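Local coordinates for probable oxidoreductase protein (PDB 4FB5) that probably acts as a nucleotide-binding oxidoreductase of the GFO/IDH/MocA family, with an NAD-binding Rossmann domain, at residues A[184-189]-A[271-276]; A[196-201]-A[247-252]; A[301-306]-A[318-323]. One frame throughout, in Å; residues are numbered along the deposited sequence.

Contact 1 of 3, residues A[184-189]-A[271-276]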
loop_
_atom_site.group_PDB
_atom_site.type_symbol
_atom_site.label_atom_id
_atom_site.label_comp_id
_atom_site.label_asym_id
_atom_site.label_seq_id
_atom_site.Cartn_x
_atom_site.Cartn_y
_atom_site.Cartn_z
ATOM N N GLU A 184 -0.967 -9.863 16.771
ATOM C CA GLU A 184 0.067 -9.064 17.390
ATOM C C GLU A 184 1.285 -9.940 17.558
ATOM O O GLU A 184 1.260 -11.073 17.169
ATOM C CB GLU A 184 -0.408 -8.438 18.705
ATOM C CG GLU A 184 -1.733 -7.689 18.570
ATOM C CD GLU A 184 -2.051 -6.698 19.709
ATOM O OE1 GLU A 184 -1.183 -6.494 20.596
ATOM O OE2 GLU A 184 -3.178 -6.106 19.707
ATOM N N ASP A 185 2.366 -9.413 18.104
ATOM C CA ASP A 185 3.581 -10.198 18.262
ATOM C C ASP A 185 4.197 -10.118 19.644
ATOM O O ASP A 185 5.374 -10.410 19.794
ATOM C CB ASP A 185 4.628 -9.840 17.218
ATOM C CG ASP A 185 5.040 -8.372 17.271
ATOM O OD1 ASP A 185 4.630 -7.653 18.229
ATOM O OD2 ASP A 185 5.756 -7.941 16.336
ATOM N N PHE A 186 3.398 -9.751 20.651
ATOM C CA PHE A 186 3.931 -9.665 22.001
ATOM C C PHE A 186 4.152 -11.038 22.678
ATOM O O PHE A 186 4.739 -11.090 23.753
ATOM C CB PHE A 186 3.110 -8.702 22.897
ATOM C CG PHE A 186 1.752 -9.200 23.258
ATOM C CD1 PHE A 186 1.580 -10.078 24.303
ATOM C CD2 PHE A 186 0.621 -8.755 22.575
ATOM C CE1 PHE A 186 0.275 -10.591 24.662
ATOM C CE2 PHE A 186 -0.678 -9.215 22.950
ATOM C CZ PHE A 186 -0.839 -10.155 24.002
HETATM N N MSE A 187 3.714 -12.134 22.055
HETATM C CA MSE A 187 4.176 -13.457 22.505
HETATM C C MSE A 187 5.140 -14.116 21.524
HETATM O O MSE A 187 5.461 -15.301 21.683
HETATM C CB MSE A 187 3.017 -14.402 22.777
HETATM C CG MSE A 187 2.015 -13.795 23.724
HETATM SE SE MSE A 187 2.474 -14.063 25.615
HETATM C CE MSE A 187 1.822 -12.418 26.141
ATOM N N ALA A 188 5.598 -13.387 20.521
ATOM C CA ALA A 188 6.392 -14.021 19.485
ATOM C C ALA A 188 7.725 -14.420 20.025
ATOM O O ALA A 188 8.252 -15.444 19.652
ATOM C CB ALA A 188 6.584 -13.103 18.319
ATOM N N ASP A 189 8.281 -13.605 20.896
ATOM C CA ASP A 189 9.612 -13.863 21.386
ATOM C C ASP A 189 9.541 -14.959 22.452
ATOM O O ASP A 189 8.953 -14.785 23.523
ATOM C CB ASP A 189 10.254 -12.592 21.891
ATOM C CG ASP A 189 11.509 -12.839 22.641
ATOM O OD1 ASP A 189 11.898 -14.011 22.844
ATOM O OD2 ASP A 189 12.124 -11.842 23.074
ATOM N N ALA A 271 -6.687 -15.769 14.945
ATOM C CA ALA A 271 -6.207 -14.909 16.016
ATOM C C ALA A 271 -4.839 -15.448 16.332
ATOM O O ALA A 271 -4.627 -16.656 16.298
ATOM C CB ALA A 271 -7.124 -14.924 17.218
ATOM N N ASN A 272 -3.879 -14.551 16.509
ATOM C CA ASN A 272 -2.493 -14.978 16.703
ATOM C C ASN A 272 -1.722 -13.945 17.530
ATOM O O ASN A 272 -1.691 -12.756 17.181
ATOM C CB ASN A 272 -1.856 -15.256 15.364
ATOM C CG ASN A 272 -0.463 -15.844 15.463
ATOM O OD1 ASN A 272 0.211 -15.764 16.487
ATOM N ND2 ASN A 272 -0.013 -16.444 14.351
ATOM N N ARG A 273 -1.104 -14.402 18.613
ATOM C CA ARG A 273 -0.374 -13.513 19.507
ATOM C C ARG A 273 1.138 -13.645 19.355
ATOM O O ARG A 273 1.894 -13.020 20.100
ATOM C CB ARG A 273 -0.778 -13.769 20.961
ATOM C CG ARG A 273 -2.278 -13.742 21.203
ATOM C CD ARG A 273 -2.677 -14.715 22.302
ATOM N NE ARG A 273 -2.757 -14.063 23.606
ATOM C CZ ARG A 273 -2.429 -14.646 24.753
ATOM N NH1 ARG A 273 -1.996 -15.900 24.762
ATOM N NH2 ARG A 273 -2.534 -13.977 25.893
ATOM N N ALA A 274 1.583 -14.451 18.395
ATOM C CA ALA A 274 2.981 -14.618 18.191
ATOM C C ALA A 274 3.226 -14.444 16.724
ATOM O O ALA A 274 3.827 -15.285 16.059
ATOM C CB ALA A 274 3.404 -15.993 18.665
ATOM N N ALA A 275 2.747 -13.335 16.195
ATOM C CA ALA A 275 2.829 -13.111 14.746
ATOM C C ALA A 275 3.775 -11.976 14.506
ATOM O O ALA A 275 3.336 -10.818 14.470
ATOM C CB ALA A 275 1.431 -12.789 14.185
ATOM N N TRP A 276 5.071 -12.296 14.368
ATOM C CA TRP A 276 6.131 -11.278 14.260
ATOM C C TRP A 276 5.826 -10.227 13.209
ATOM O O TRP A 276 5.518 -10.568 12.058
ATOM C CB TRP A 276 7.477 -11.873 13.928
ATOM C CG TRP A 276 8.274 -12.357 15.104
ATOM C CD1 TRP A 276 8.679 -13.674 15.338
ATOM C CD2 TRP A 276 8.761 -11.597 16.196
ATOM N NE1 TRP A 276 9.390 -13.745 16.481
ATOM C CE2 TRP A 276 9.472 -12.497 17.041
ATOM C CE3 TRP A 276 8.655 -10.262 16.566
ATOM C CZ2 TRP A 276 10.098 -12.091 18.237
ATOM C CZ3 TRP A 276 9.236 -9.850 17.766
ATOM C CH2 TRP A 276 9.977 -10.769 18.591
#
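The indole of Trp276 carries the methyl of Ala188 over one face, a CH-pi contact in which CB stands 3.3 Å from the centroid of the five-membered ring and only 14° off its normal. The contact lies in the GFO/IDH/MocA C-terminal domain, where parallel neighbours of the large mixed sheet, strands 175-183 and 266-272, run out into loops. Farther along the indole, Asp189 lays its CB 3.7 Å from CZ2 of Trp276, while the Asp185 side chain crosses that of Trp276 at about a right angle, with the carboxylate plane 68° from the ring and OD2 3.7 Å from CE3. The same OD2 finds its polar partners just after 271-276, in a salt bridge with Lys279 and a hydrogen bond from Gly277 N.

Backbone bonds join the loops. Glu184 N donates to Asn272 O at 3.0 Å and Glu184 O accepts from Ala275 N at 2.9 Å, while Met187 N reaches Arg273 O at 2.8 Å. Asn272 shapes its own loop with an Asx turn, OD1 taking the backbone N-H of Ala274.

Met187, present as selenomethionine, runs alongside Arg273, both side chains pointing the same way with CG of Met187 3.9 Å from CB of Arg273. Bends at chi2 and chi3 then carry the guanidinium past Phe186 to salt bridges with Asp253 and Asp209, two carboxylates that probably stabilise its charge. The indole also marks a subunit boundary: Ser289 O of the second subunit accepts a weak hydrogen bond from Trp276 NE1, and Trp276 O is hydrogen-bonded to Ser292 OG of the second subunit.

Contact 2 of 3, residues A[196-201]-A[247-252]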
loop_
_atom_site.group_PDB
_atom_site.type_symbol
_atom_site.label_atom_id
_atom_site.label_comp_id
_atom_site.label_asym_id
_atom_site.label_seq_id
_atom_site.Cartn_x
_atom_site.Cartn_y
_atom_site.Cartn_z
ATOM N N TRP A 196 0.962 -14.738 33.573
ATOM C CA TRP A 196 -0.386 -15.280 33.607
ATOM C C TRP A 196 -0.959 -15.612 32.225
ATOM O O TRP A 196 -1.866 -16.450 32.122
ATOM C CB TRP A 196 -1.329 -14.397 34.396
ATOM C CG TRP A 196 -1.564 -13.109 33.772
ATOM C CD1 TRP A 196 -0.816 -11.970 33.934
ATOM C CD2 TRP A 196 -2.612 -12.786 32.857
ATOM N NE1 TRP A 196 -1.341 -10.960 33.173
ATOM C CE2 TRP A 196 -2.445 -11.427 32.501
ATOM C CE3 TRP A 196 -3.686 -13.521 32.292
ATOM C CZ2 TRP A 196 -3.306 -10.772 31.605
ATOM C CZ3 TRP A 196 -4.557 -12.868 31.380
ATOM C CH2 TRP A 196 -4.355 -11.506 31.058
ATOM N N LYS A 197 -0.432 -14.987 31.175
ATOM C CA LYS A 197 -1.015 -15.182 29.849
ATOM C C LYS A 197 -0.717 -16.527 29.260
ATOM O O LYS A 197 -1.103 -16.781 28.130
ATOM C CB LYS A 197 -0.612 -14.089 28.860
ATOM C CG LYS A 197 -1.520 -12.904 29.032
ATOM C CD LYS A 197 -1.279 -11.783 28.070
ATOM C CE LYS A 197 -2.470 -10.820 28.156
ATOM N NZ LYS A 197 -2.276 -9.586 27.346
ATOM N N SER A 198 -0.049 -17.378 30.033
ATOM C CA SER A 198 0.257 -18.746 29.645
ATOM C C SER A 198 -0.346 -19.782 30.586
ATOM O O SER A 198 -0.021 -20.959 30.498
ATOM C CB SER A 198 1.754 -18.963 29.560
ATOM O OG SER A 198 2.257 -18.406 28.375
ATOM N N GLU A 199 -1.224 -19.348 31.476
ATOM C CA GLU A 199 -1.881 -20.239 32.412
ATOM C C GLU A 199 -3.295 -20.501 31.947
ATOM O O GLU A 199 -4.060 -19.579 31.833
ATOM C CB GLU A 199 -1.923 -19.596 33.794
ATOM C CG GLU A 199 -0.610 -19.660 34.514
ATOM C CD GLU A 199 -0.736 -19.247 36.008
ATOM O OE1 GLU A 199 -0.678 -18.004 36.293
ATOM O OE2 GLU A 199 -0.886 -20.170 36.885
ATOM N N LEU A 200 -3.635 -21.765 31.713
ATOM C CA LEU A 200 -4.931 -22.163 31.224
ATOM C C LEU A 200 -6.012 -21.650 32.133
ATOM O O LEU A 200 -7.066 -21.196 31.667
ATOM C CB LEU A 200 -5.027 -23.686 31.121
ATOM C CG LEU A 200 -6.324 -24.264 30.525
ATOM C CD1 LEU A 200 -6.578 -23.845 29.096
ATOM C CD2 LEU A 200 -6.302 -25.737 30.548
ATOM N N SER A 201 -5.752 -21.688 33.430
ATOM C CA SER A 201 -6.758 -21.238 34.359
ATOM C C SER A 201 -7.001 -19.720 34.268
ATOM O O SER A 201 -7.969 -19.198 34.877
ATOM C CB SER A 201 -6.380 -21.623 35.796
ATOM O OG SER A 201 -5.318 -20.793 36.291
ATOM N N ARG A 247 8.730 -23.420 32.636
ATOM C CA ARG A 247 7.380 -23.986 32.774
ATOM C C ARG A 247 6.714 -24.289 31.446
ATOM O O ARG A 247 6.773 -23.493 30.511
ATOM C CB ARG A 247 6.472 -23.006 33.525
ATOM C CG ARG A 247 5.560 -23.666 34.510
ATOM C CD ARG A 247 4.178 -23.096 34.482
ATOM N NE ARG A 247 3.855 -22.262 35.622
ATOM C CZ ARG A 247 2.613 -22.065 36.058
ATOM N NH1 ARG A 247 1.581 -22.649 35.468
ATOM N NH2 ARG A 247 2.400 -21.262 37.075
ATOM N N ALA A 248 6.030 -25.419 31.394
ATOM C CA ALA A 248 5.104 -25.775 30.283
ATOM C C ALA A 248 4.111 -24.666 29.942
ATOM O O ALA A 248 3.427 -24.157 30.823
ATOM C CB ALA A 248 4.320 -27.017 30.632
ATOM N N VAL A 249 4.029 -24.300 28.665
ATOM C CA VAL A 249 2.916 -23.448 28.244
ATOM C C VAL A 249 1.628 -24.259 28.208
ATOM O O VAL A 249 1.608 -25.338 27.654
ATOM C CB VAL A 249 3.172 -22.752 26.876
ATOM C CG1 VAL A 249 2.097 -21.683 26.608
ATOM C CG2 VAL A 249 4.580 -22.121 26.851
ATOM N N GLU A 250 0.564 -23.705 28.789
ATOM C CA GLU A 250 -0.666 -24.448 29.110
ATOM C C GLU A 250 -1.807 -24.189 28.108
ATOM O O GLU A 250 -2.812 -24.945 28.026
ATOM C CB GLU A 250 -1.122 -24.033 30.509
ATOM C CG GLU A 250 -0.234 -24.601 31.590
ATOM C CD GLU A 250 -0.630 -24.172 33.011
ATOM O OE1 GLU A 250 -1.777 -23.740 33.262
ATOM O OE2 GLU A 250 0.237 -24.270 33.904
ATOM N N ASN A 251 -1.550 -23.141 27.333
ATOM C CA ASN A 251 -2.418 -22.275 26.600
ATOM C C ASN A 251 -2.022 -22.380 25.163
ATOM O O ASN A 251 -0.960 -22.960 24.812
ATOM C CB ASN A 251 -1.943 -20.851 26.943
ATOM C CG ASN A 251 -2.956 -20.073 27.610
ATOM O OD1 ASN A 251 -4.035 -20.560 27.795
ATOM N ND2 ASN A 251 -2.658 -18.868 27.989
ATOM N N HIS A 252 -2.777 -21.658 24.353
ATOM C CA HIS A 252 -2.561 -21.623 22.924
ATOM C C HIS A 252 -2.458 -20.173 22.432
ATOM O O HIS A 252 -3.320 -19.344 22.709
ATOM C CB HIS A 252 -3.680 -22.387 22.232
ATOM C CG HIS A 252 -3.571 -23.860 22.410
ATOM N ND1 HIS A 252 -4.227 -24.537 23.422
ATOM C CD2 HIS A 252 -2.826 -24.788 21.746
ATOM C CE1 HIS A 252 -3.920 -25.823 23.347
ATOM N NE2 HIS A 252 -3.061 -26.003 22.353
HETATM O O HOH W 1 -3.973 -23.231 34.619
#
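Glu250 reaches across to the loop 196-201, its CB 3.3 Å from Ser198 O and close to the backbone N of Leu200. The contact belongs to the GFO/IDH/MocA C-terminal domain, where the loop leading to helix 206-221 meets the chain leaving strand 246-248, and it includes a salt-bridge network of Glu199, Arg247 and Glu250. Beyond CB the chain runs extended: CG still lies beside Ser198 O, and CD brings the carboxylate to the start of the 3-10 turn at Leu200 and Ser201. There OE1 accepts the N-H of Leu200 at 3.1 Å, on its anti side and 30° out of the carboxylate plane. A water donates to the same oxygen and accepts from Ser201 N, so that OE1 serves two successive amides, one directly and one through solvent. The other oxygen, OE2, turns back within its own segment to Arg247 NH1 at 2.6 Å, a salt bridge whose hydrogen bond is weak because it is strongly bent (120° at the hydrogen).

Arg247 thereby links two carboxylates. Glu250 CD lies at the guanidinium edge, in its plane, and Arg247 NH2 forms a salt bridge to Glu199 OE2 at 3.5 Å, a weak hydrogen bond, with the Glu199 carboxylate turned 78° against the guanidinium. The shared positive charge would be expected to offset repulsion between the acids. Alongside these side-chain bonds, Glu250 N donates to Ser198 O at 3.3 Å, and Ser198 OG rests 3.7 Å from CG1 of Val249.

Contact 3 of 3, residues A[301-306]-A[318-323]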
loop_
_atom_site.group_PDB
_atom_site.type_symbol
_atom_site.label_atom_id
_atom_site.label_comp_id
_atom_site.label_asym_id
_atom_site.label_seq_id
_atom_site.Cartn_x
_atom_site.Cartn_y
_atom_site.Cartn_z
ATOM N N ASN A 301 -7.911 4.482 9.914
ATOM C CA ASN A 301 -8.666 5.600 9.391
ATOM C C ASN A 301 -9.057 5.454 7.929
ATOM O O ASN A 301 -9.312 6.408 7.290
ATOM C CB ASN A 301 -7.969 6.923 9.723
ATOM C CG ASN A 301 -8.016 7.217 11.226
ATOM O OD1 ASN A 301 -7.022 7.095 11.915
ATOM N ND2 ASN A 301 -9.206 7.542 11.743
ATOM N N GLU A 302 -9.110 4.238 7.428
ATOM C CA GLU A 302 -9.495 4.008 6.044
ATOM C C GLU A 302 -10.158 2.654 5.901
ATOM O O GLU A 302 -10.143 1.844 6.826
ATOM C CB GLU A 302 -8.309 4.156 5.073
ATOM C CG GLU A 302 -7.087 3.414 5.521
ATOM C CD GLU A 302 -5.901 3.558 4.574
ATOM O OE1 GLU A 302 -5.655 2.596 3.797
ATOM O OE2 GLU A 302 -5.199 4.620 4.631
ATOM N N PHE A 303 -10.816 2.459 4.767
ATOM C CA PHE A 303 -11.246 1.155 4.337
ATOM C C PHE A 303 -11.402 1.183 2.860
ATOM O O PHE A 303 -11.364 2.213 2.260
ATOM C CB PHE A 303 -12.505 0.704 5.017
ATOM C CG PHE A 303 -13.699 1.436 4.585
ATOM C CD1 PHE A 303 -14.642 0.813 3.739
ATOM C CD2 PHE A 303 -13.919 2.738 5.033
ATOM C CE1 PHE A 303 -15.770 1.492 3.313
ATOM C CE2 PHE A 303 -15.040 3.427 4.629
ATOM C CZ PHE A 303 -15.983 2.801 3.764
ATOM N N GLU A 304 -11.526 0.007 2.287
ATOM C CA GLU A 304 -11.534 -0.147 0.863
ATOM C C GLU A 304 -12.843 -0.808 0.496
ATOM O O GLU A 304 -13.196 -1.807 1.108
ATOM C CB GLU A 304 -10.374 -1.035 0.413
ATOM C CG GLU A 304 -9.016 -0.503 0.661
ATOM C CD GLU A 304 -7.952 -1.348 -0.040
ATOM O OE1 GLU A 304 -7.917 -1.381 -1.290
ATOM O OE2 GLU A 304 -7.129 -1.996 0.658
ATOM N N LEU A 305 -13.542 -0.250 -0.489
ATOM C CA LEU A 305 -14.875 -0.696 -0.893
ATOM C C LEU A 305 -14.955 -0.956 -2.382
ATOM O O LEU A 305 -14.625 -0.084 -3.173
ATOM C CB LEU A 305 -15.920 0.377 -0.528
ATOM C CG LEU A 305 -17.302 0.230 -1.186
ATOM C CD1 LEU A 305 -18.056 -0.838 -0.515
ATOM C CD2 LEU A 305 -18.116 1.496 -1.121
ATOM N N TYR A 306 -15.388 -2.154 -2.760
ATOM C CA TYR A 306 -15.505 -2.522 -4.186
ATOM C C TYR A 306 -16.939 -2.712 -4.603
ATOM O O TYR A 306 -17.644 -3.528 -3.996
ATOM C CB TYR A 306 -14.808 -3.834 -4.488
ATOM C CG TYR A 306 -14.872 -4.201 -5.946
ATOM C CD1 TYR A 306 -13.765 -4.018 -6.764
ATOM C CD2 TYR A 306 -16.065 -4.679 -6.531
ATOM C CE1 TYR A 306 -13.788 -4.350 -8.102
ATOM C CE2 TYR A 306 -16.124 -5.030 -7.860
ATOM C CZ TYR A 306 -14.976 -4.867 -8.649
ATOM O OH TYR A 306 -15.002 -5.202 -9.964
ATOM N N ARG A 318 -12.218 1.067 -3.740
ATOM C CA ARG A 318 -11.915 2.437 -3.443
ATOM C C ARG A 318 -11.416 2.612 -2.070
ATOM O O ARG A 318 -12.055 2.159 -1.126
ATOM C CB ARG A 318 -13.146 3.308 -3.610
ATOM C CG ARG A 318 -13.102 4.120 -4.858
ATOM C CD ARG A 318 -14.261 5.100 -4.906
ATOM N NE ARG A 318 -15.463 4.333 -4.669
ATOM C CZ ARG A 318 -16.649 4.700 -5.076
ATOM N NH1 ARG A 318 -16.750 5.862 -5.722
ATOM N NH2 ARG A 318 -17.691 3.904 -4.815
ATOM N N LYS A 319 -10.313 3.348 -1.951
ATOM C CA LYS A 319 -9.718 3.673 -0.655
ATOM C C LYS A 319 -10.407 4.929 -0.081
ATOM O O LYS A 319 -10.170 6.057 -0.522
ATOM C CB LYS A 319 -8.202 3.855 -0.799
ATOM C CG LYS A 319 -7.418 4.014 0.548
ATOM C CD LYS A 319 -5.998 3.447 0.406
ATOM C CE LYS A 319 -4.970 4.510 0.449
ATOM N NZ LYS A 319 -3.640 4.063 -0.113
ATOM N N ILE A 320 -11.272 4.723 0.890
ATOM C CA ILE A 320 -12.047 5.811 1.445
ATOM C C ILE A 320 -11.513 6.260 2.796
ATOM O O ILE A 320 -11.489 5.458 3.731
ATOM C CB ILE A 320 -13.495 5.343 1.626
ATOM C CG1 ILE A 320 -14.066 4.957 0.267
ATOM C CG2 ILE A 320 -14.357 6.433 2.372
ATOM C CD1 ILE A 320 -15.376 4.280 0.387
ATOM N N LEU A 321 -11.114 7.539 2.907
ATOM C CA LEU A 321 -10.539 8.073 4.158
ATOM C C LEU A 321 -11.548 8.620 5.172
ATOM O O LEU A 321 -12.522 9.351 4.826
ATOM C CB LEU A 321 -9.475 9.097 3.849
ATOM C CG LEU A 321 -8.411 8.645 2.818
ATOM C CD1 LEU A 321 -7.450 9.782 2.498
ATOM C CD2 LEU A 321 -7.612 7.352 3.187
ATOM N N ALA A 322 -11.352 8.274 6.431
ATOM C CA ALA A 322 -12.246 8.738 7.491
ATOM C C ALA A 322 -12.525 10.237 7.375
ATOM O O ALA A 322 -11.575 11.057 7.248
ATOM C CB ALA A 322 -11.667 8.408 8.841
ATOM N N ALA A 323 -13.814 10.594 7.389
ATOM C CA ALA A 323 -14.235 12.001 7.115
ATOM C C ALA A 323 -15.370 12.479 7.998
ATOM O O ALA A 323 -16.030 11.681 8.621
ATOM C CB ALA A 323 -14.564 12.213 5.630
#
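Strands 302-306 and 318-321 run antiparallel, their axes coming within 4.6 Å of each other and their N-to-C directions 144° apart, as the two arms of a beta hairpin. Phe303 with Ile320 and Leu305 with Arg318 form the hydrogen-bonded pairs, each closed by two N-H...O bonds; that from Ile320 N to Phe303 O is 2.9 Å long and nearly straight. Between them stands the non-hydrogen-bonded pair Glu304 with Lys319, and Glu302 with Leu321 follows beyond Phe303; past Leu321, Ala322 N donates to Asn301 O at 2.9 Å. CA-H...O contacts accompany the amide bonds, as from Glu304 CA to Arg318 O at 3.1 Å.

Phe303, Leu305 and Ile320 share one face of the hairpin with Arg318. Phe303 CG lies between the backbone N and the carbonyl carbon (chi1 71°), which lays the ring alongside Ile320, the two side chains pointing the same way and CZ 3.7 Å from CD1 of Ile320. That same methyl reaches CB of Leu305 at 4.0 Å, so CD1 touches both. The other face carries Glu302, Glu304 and Lys319, with Leu321 among them. Glu302 and Lys319 cross at a slant, with OE1 of Glu302 3.5 Å from the methylene CD of Lys319; their charged atoms are not in contact, although an electrostatic attraction is likely. Glu302 also runs beside Leu321, CB against CD2.

Helix 158-168 packs on Phe303 through His162 and Leu166, and Ile172 meets Leu305. Strand 302-307 is flanked by 291-296 on its far side, bonded through Leu294 and Ser292, while strand 316-321 is the outermost of the sheet within this chain and pairs antiparallel, at Arg318 and Lys319, with a strand of the fourth subunit, so that the sheet continues across the interface.

Overall arrangement
Along the chain, contact 2 falls between the two segments of contact 1, and contact 3 follows both. Contacts 1 and 2 have centres 15 Å apart and touch: Lys197 packs against Phe186, Met187 and Arg273, joining them into one region of the C-terminal domain. Contact 3 is remote, its centre 27 Å from that of contact 1 and 39 Å from that of contact 2, yet it shares the large mixed sheet with contact 1: 316-321 forms one outermost strand, whereas 175-183 and 266-272 lie in the interior. Contacts 1 and 3 both meet other subunits and so couple the sheet to the assembly; contact 2 touches none.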